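Long-range contact in exotoxin 3 (Staphylococcus aureus, PDB 2Z8L), which binds the glycan sialyl Lewis X and belongs to the staphylococcal superantigen-like branch of the staphylococcal and streptococcal toxin family: residues A[28-40]-A[69-82]. Numbering follows the deposited sequence.
Sequences ASKELKNVTGYRY and LKTRKNPGLDIFVV. Unlike the reference sequence in segment 69-82: L69 (reference Ile), T71 (reference Lys).
R39, on strand 35-40, and R72, just before strand 73-75, bond to each other's backbone, illustrating how side chains can reinforce the end of an antiparallel strand pair. R39 N bonds R72 O at 2.8 Å, and R72 NH1 returns to R39 O at 3.0 Å. A bend at chi2 (59°) folds the R72 guanidinium back over the strand, one face against Y38 CB and its plane 70° from the Y38 ring. R39 NE reaches T71 O at 3.0 Å from above the carbonyl plane, while N74 ND2 takes the same oxygen from the opposite face. Alongside, Y38 and K73 run together, K73 CG lying 3.7 Å from Y38 CE1.

At the corner, N34 and V35 both face L77, and G76 and L77 both face V35: paired G1 beta bulges, bonded chiefly through V35 N to L77 O and L77 N to V35 O. D78 OD1 also accepts N34 N, a long bond of 3.3 Å met nearly along the C-O axis, and a water joins T36 OG1 to G76 N. V35, L77 and I79 share a face; V35 CG2 meets I79 CD1 at 3.8 Å, and L77 and I79 reach L48 and F50 of strand 45-52. Beyond the corner, L32 with I79 and K30 with V81 form hydrogen-bonded pairs.

E31 OE2 and D78 OD2 stand 4.0 Å apart; if both are ionised they would repel, and K136, salt-bridged to D78 OD2, would offset this. Polar side chains bonding to backbone thus supplement two antiparallel strand pairs, non-adjacent in the chain, that bend together at N34 and G76 in the curled OB-fold sheet.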
loop_
_atom_site.group_PDB
_atom_site.type_symbol
_atom_site.label_atom_id
_atom_site.label_comp_id
_atom_site.label_asym_id
_atom_site.label_seq_id
_atom_site.Cartn_x
_atom_site.Cartn_y
_atom_site.Cartn_z
ATOM N N ALA A 28 -3.661 -0.440 -12.411
ATOM C CA ALA A 28 -3.990 0.885 -11.999
ATOM C C ALA A 28 -4.276 0.989 -10.494
ATOM O O ALA A 28 -4.731 0.048 -9.824
ATOM C CB ALA A 28 -5.199 1.388 -12.801
ATOM N N SER A 29 -3.935 2.148 -9.978
ATOM C CA SER A 29 -4.264 2.523 -8.601
ATOM C C SER A 29 -4.551 4.020 -8.552
ATOM O O SER A 29 -4.249 4.732 -9.506
ATOM C CB SER A 29 -3.106 2.162 -7.692
ATOM O OG SER A 29 -1.950 2.934 -7.990
ATOM N N LYS A 30 -5.196 4.472 -7.471
ATOM C CA LYS A 30 -5.437 5.904 -7.292
ATOM C C LYS A 30 -5.462 6.312 -5.830
ATOM O O LYS A 30 -5.810 5.508 -4.967
ATOM C CB LYS A 30 -6.716 6.334 -8.000
ATOM C CG LYS A 30 -7.985 5.680 -7.552
ATOM C CD LYS A 30 -9.211 6.464 -8.126
ATOM C CE LYS A 30 -10.551 5.675 -8.119
ATOM N NZ LYS A 30 -10.491 4.317 -8.806
ATOM N N GLU A 31 -5.000 7.535 -5.563
ATOM C CA GLU A 31 -4.956 8.110 -4.210
ATOM C C GLU A 31 -6.065 9.134 -4.141
ATOM O O GLU A 31 -6.048 10.119 -4.916
ATOM C CB GLU A 31 -3.605 8.798 -3.964
ATOM C CG GLU A 31 -2.822 8.484 -2.593
ATOM C CD GLU A 31 -3.601 8.597 -1.229
ATOM O OE1 GLU A 31 -3.521 7.595 -0.388
ATOM O OE2 GLU A 31 -4.187 9.689 -0.948
ATOM N N LEU A 32 -7.050 8.915 -3.286
ATOM C CA LEU A 32 -8.149 9.851 -3.122
ATOM C C LEU A 32 -7.843 10.659 -1.880
ATOM O O LEU A 32 -7.328 10.135 -0.915
ATOM C CB LEU A 32 -9.465 9.156 -2.990
ATOM C CG LEU A 32 -9.873 8.349 -4.217
ATOM C CD1 LEU A 32 -11.083 7.613 -3.788
ATOM C CD2 LEU A 32 -10.119 9.225 -5.445
ATOM N N LYS A 33 -8.067 11.963 -1.962
ATOM C CA LYS A 33 -7.643 12.863 -0.923
ATOM C C LYS A 33 -8.819 13.582 -0.271
ATOM O O LYS A 33 -9.720 14.073 -0.969
ATOM C CB LYS A 33 -6.694 13.905 -1.518
ATOM C CG LYS A 33 -5.424 13.261 -2.028
ATOM C CD LYS A 33 -4.573 14.145 -2.912
ATOM C CE LYS A 33 -3.408 13.295 -3.500
ATOM N NZ LYS A 33 -3.737 12.431 -4.726
ATOM N N ASN A 34 -8.742 13.698 1.050
ATOM C CA ASN A 34 -9.701 14.434 1.835
ATOM C C ASN A 34 -11.147 14.019 1.570
ATOM O O ASN A 34 -12.060 14.850 1.323
ATOM C CB ASN A 34 -9.504 15.926 1.651
ATOM C CG ASN A 34 -10.272 16.736 2.668
ATOM O OD1 ASN A 34 -10.424 16.324 3.798
ATOM N ND2 ASN A 34 -10.818 17.895 2.239
ATOM N N VAL A 35 -11.394 12.743 1.676
ATOM C CA VAL A 35 -12.743 12.246 1.447
ATOM C C VAL A 35 -13.413 11.871 2.778
ATOM O O VAL A 35 -12.746 11.628 3.779
ATOM C CB VAL A 35 -12.748 11.144 0.390
ATOM C CG1 VAL A 35 -12.335 11.753 -0.980
ATOM C CG2 VAL A 35 -11.856 10.075 0.777
ATOM N N THR A 36 -14.752 11.862 2.778
ATOM C CA THR A 36 -15.520 11.508 3.956
ATOM C C THR A 36 -16.104 10.125 3.759
ATOM O O THR A 36 -16.805 9.886 2.779
ATOM C CB THR A 36 -16.645 12.537 4.239
ATOM O OG1 THR A 36 -16.049 13.836 4.396
ATOM C CG2 THR A 36 -17.371 12.190 5.489
ATOM N N GLY A 37 -15.737 9.236 4.674
ATOM C CA GLY A 37 -16.133 7.821 4.680
ATOM C C GLY A 37 -17.212 7.577 5.701
ATOM O O GLY A 37 -17.163 8.106 6.800
ATOM N N TYR A 38 -18.181 6.752 5.320
ATOM C CA TYR A 38 -19.260 6.351 6.195
ATOM C C TYR A 38 -19.108 4.900 6.563
ATOM O O TYR A 38 -19.025 4.030 5.709
ATOM C CB TYR A 38 -20.597 6.617 5.529
ATOM C CG TYR A 38 -20.816 8.110 5.410
ATOM C CD1 TYR A 38 -21.475 8.820 6.392
ATOM C CD2 TYR A 38 -20.309 8.810 4.330
ATOM C CE1 TYR A 38 -21.664 10.198 6.267
ATOM C CE2 TYR A 38 -20.449 10.150 4.215
ATOM C CZ TYR A 38 -21.133 10.862 5.185
ATOM O OH TYR A 38 -21.301 12.249 5.052
ATOM N N ARG A 39 -19.126 4.651 7.854
ATOM C CA ARG A 39 -18.835 3.334 8.385
ATOM C C ARG A 39 -20.057 2.469 8.567
ATOM O O ARG A 39 -21.095 2.929 9.026
ATOM C CB ARG A 39 -18.159 3.490 9.738
ATOM C CG ARG A 39 -17.604 2.223 10.242
ATOM C CD ARG A 39 -16.901 2.418 11.581
ATOM N NE ARG A 39 -17.753 3.130 12.523
ATOM C CZ ARG A 39 -18.858 2.645 13.089
ATOM N NH1 ARG A 39 -19.265 1.392 12.849
ATOM N NH2 ARG A 39 -19.562 3.425 13.912
ATOM N N TYR A 40 -19.947 1.193 8.233
ATOM C CA TYR A 40 -20.969 0.243 8.570
ATOM C C TYR A 40 -20.441 -1.183 8.515
ATOM O O TYR A 40 -19.294 -1.426 8.134
ATOM C CB TYR A 40 -22.142 0.411 7.625
ATOM C CG TYR A 40 -21.845 -0.001 6.224
ATOM C CD1 TYR A 40 -21.179 0.840 5.363
ATOM C CD2 TYR A 40 -22.229 -1.244 5.766
ATOM C CE1 TYR A 40 -20.916 0.451 4.061
ATOM C CE2 TYR A 40 -21.991 -1.635 4.480
ATOM C CZ TYR A 40 -21.331 -0.785 3.634
ATOM O OH TYR A 40 -21.091 -1.220 2.360
ATOM N N LEU A 69 -11.754 3.704 13.325
ATOM C CA LEU A 69 -12.980 4.210 12.704
ATOM C C LEU A 69 -14.160 3.606 13.489
ATOM O O LEU A 69 -14.639 2.519 13.166
ATOM C CB LEU A 69 -13.061 3.822 11.217
ATOM C CG LEU A 69 -12.046 4.366 10.184
ATOM C CD1 LEU A 69 -11.776 5.862 10.302
ATOM C CD2 LEU A 69 -10.752 3.594 10.258
ATOM N N LYS A 70 -14.590 4.307 14.543
ATOM C CA LYS A 70 -15.705 3.850 15.400
ATOM C C LYS A 70 -16.848 4.874 15.414
ATOM O O LYS A 70 -17.766 4.800 16.241
ATOM C CB LYS A 70 -15.226 3.600 16.833
ATOM C CG LYS A 70 -14.605 4.837 17.519
ATOM C CD LYS A 70 -13.831 4.448 18.783
ATOM C CE LYS A 70 -12.545 5.260 18.935
ATOM N NZ LYS A 70 -11.684 4.692 20.023
ATOM N N THR A 71 -16.787 5.824 14.491
ATOM C CA THR A 71 -17.858 6.774 14.306
ATOM C C THR A 71 -18.485 6.556 12.926
ATOM O O THR A 71 -17.841 6.053 12.028
ATOM C CB THR A 71 -17.333 8.215 14.461
ATOM O OG1 THR A 71 -18.363 9.145 14.085
ATOM C CG2 THR A 71 -16.118 8.449 13.630
ATOM N N ARG A 72 -19.746 6.934 12.767
ATOM C CA ARG A 72 -20.438 6.758 11.491
ATOM C C ARG A 72 -19.783 7.590 10.389
ATOM O O ARG A 72 -19.422 7.044 9.347
ATOM C CB ARG A 72 -21.911 7.124 11.651
ATOM C CG ARG A 72 -22.678 7.308 10.370
ATOM C CD ARG A 72 -22.674 6.079 9.477
ATOM N NE ARG A 72 -23.713 6.215 8.434
ATOM C CZ ARG A 72 -23.914 5.336 7.450
ATOM N NH1 ARG A 72 -23.185 4.233 7.375
ATOM N NH2 ARG A 72 -24.871 5.544 6.560
ATOM N N LYS A 73 -19.610 8.895 10.627
ATOM C CA LYS A 73 -19.118 9.849 9.606
ATOM C C LYS A 73 -17.656 10.128 9.910
ATOM O O LYS A 73 -17.349 10.560 11.005
ATOM C CB LYS A 73 -19.923 11.147 9.613
ATOM C CG LYS A 73 -19.505 12.195 8.582
ATOM C CD LYS A 73 -20.437 13.386 8.568
ATOM C CE LYS A 73 -20.019 14.423 7.580
ATOM N NZ LYS A 73 -21.124 15.391 7.283
ATOM N N ASN A 74 -16.787 9.934 8.916
ATOM C CA ASN A 74 -15.327 10.015 9.088
ATOM C C ASN A 74 -14.744 10.941 8.020
ATOM O O ASN A 74 -14.332 10.503 6.945
ATOM C CB ASN A 74 -14.703 8.653 8.976
ATOM C CG ASN A 74 -15.159 7.723 10.047
ATOM O OD1 ASN A 74 -14.594 7.713 11.131
ATOM N ND2 ASN A 74 -16.267 7.025 9.799
ATOM N N PRO A 75 -14.670 12.237 8.314
ATOM C CA PRO A 75 -14.099 13.166 7.350
ATOM C C PRO A 75 -12.563 13.155 7.304
ATOM O O PRO A 75 -11.927 12.595 8.202
ATOM C CB PRO A 75 -14.612 14.524 7.834
ATOM C CG PRO A 75 -14.861 14.320 9.280
ATOM C CD PRO A 75 -15.159 12.906 9.535
ATOM N N GLY A 76 -11.990 13.730 6.253
ATOM C CA GLY A 76 -10.575 14.007 6.248
ATOM C C GLY A 76 -9.718 12.773 6.086
ATOM O O GLY A 76 -8.609 12.677 6.666
ATOM N N LEU A 77 -10.192 11.848 5.264
ATOM C CA LEU A 77 -9.431 10.639 4.957
ATOM C C LEU A 77 -8.701 10.735 3.636
ATOM O O LEU A 77 -9.149 11.407 2.710
ATOM C CB LEU A 77 -10.385 9.444 4.928
ATOM C CG LEU A 77 -11.214 9.215 6.173
ATOM C CD1 LEU A 77 -12.126 8.017 5.990
ATOM C CD2 LEU A 77 -10.309 9.023 7.350
ATOM N N ASP A 78 -7.587 10.003 3.554
ATOM C CA ASP A 78 -6.908 9.712 2.289
ATOM C C ASP A 78 -7.091 8.198 2.057
ATOM O O ASP A 78 -7.001 7.425 3.007
ATOM C CB ASP A 78 -5.448 9.993 2.395
ATOM C CG ASP A 78 -5.076 11.479 2.310
ATOM O OD1 ASP A 78 -5.942 12.345 2.046
ATOM O OD2 ASP A 78 -3.852 11.761 2.506
ATOM N N ILE A 79 -7.419 7.803 0.840
ATOM C CA ILE A 79 -7.590 6.377 0.523
ATOM C C ILE A 79 -6.775 5.957 -0.684
ATOM O O ILE A 79 -6.875 6.558 -1.756
ATOM C CB ILE A 79 -9.077 6.022 0.274
ATOM C CG1 ILE A 79 -9.921 6.671 1.383
ATOM C CG2 ILE A 79 -9.212 4.486 0.166
ATOM C CD1 ILE A 79 -11.336 6.377 1.328
ATOM N N PHE A 80 -5.995 4.888 -0.534
ATOM C CA PHE A 80 -5.288 4.286 -1.648
ATOM C C PHE A 80 -6.112 3.147 -2.166
ATOM O O PHE A 80 -6.247 2.134 -1.489
ATOM C CB PHE A 80 -3.892 3.789 -1.196
ATOM C CG PHE A 80 -3.070 3.291 -2.299
ATOM C CD1 PHE A 80 -2.587 4.164 -3.285
ATOM C CD2 PHE A 80 -2.837 1.936 -2.449
ATOM C CE1 PHE A 80 -1.856 3.646 -4.361
ATOM C CE2 PHE A 80 -2.108 1.435 -3.526
ATOM C CZ PHE A 80 -1.608 2.289 -4.445
ATOM N N VAL A 81 -6.649 3.332 -3.370
ATOM C CA VAL A 81 -7.600 2.436 -3.982
ATOM C C VAL A 81 -6.935 1.594 -5.097
ATOM O O VAL A 81 -6.255 2.140 -5.987
ATOM C CB VAL A 81 -8.828 3.251 -4.579
ATOM C CG1 VAL A 81 -9.781 2.280 -5.305
ATOM C CG2 VAL A 81 -9.522 4.065 -3.512
ATOM N N VAL A 82 -7.125 0.272 -5.013
ATOM C CA VAL A 82 -6.788 -0.679 -6.066
ATOM C C VAL A 82 -8.050 -1.490 -6.310
ATOM O O VAL A 82 -8.554 -2.134 -5.423
ATOM C CB VAL A 82 -5.581 -1.588 -5.672
ATOM C CG1 VAL A 82 -5.316 -2.600 -6.791
ATOM C CG2 VAL A 82 -4.378 -0.739 -5.373
HETATM O O HOH W 1 -13.664 15.080 4.201
#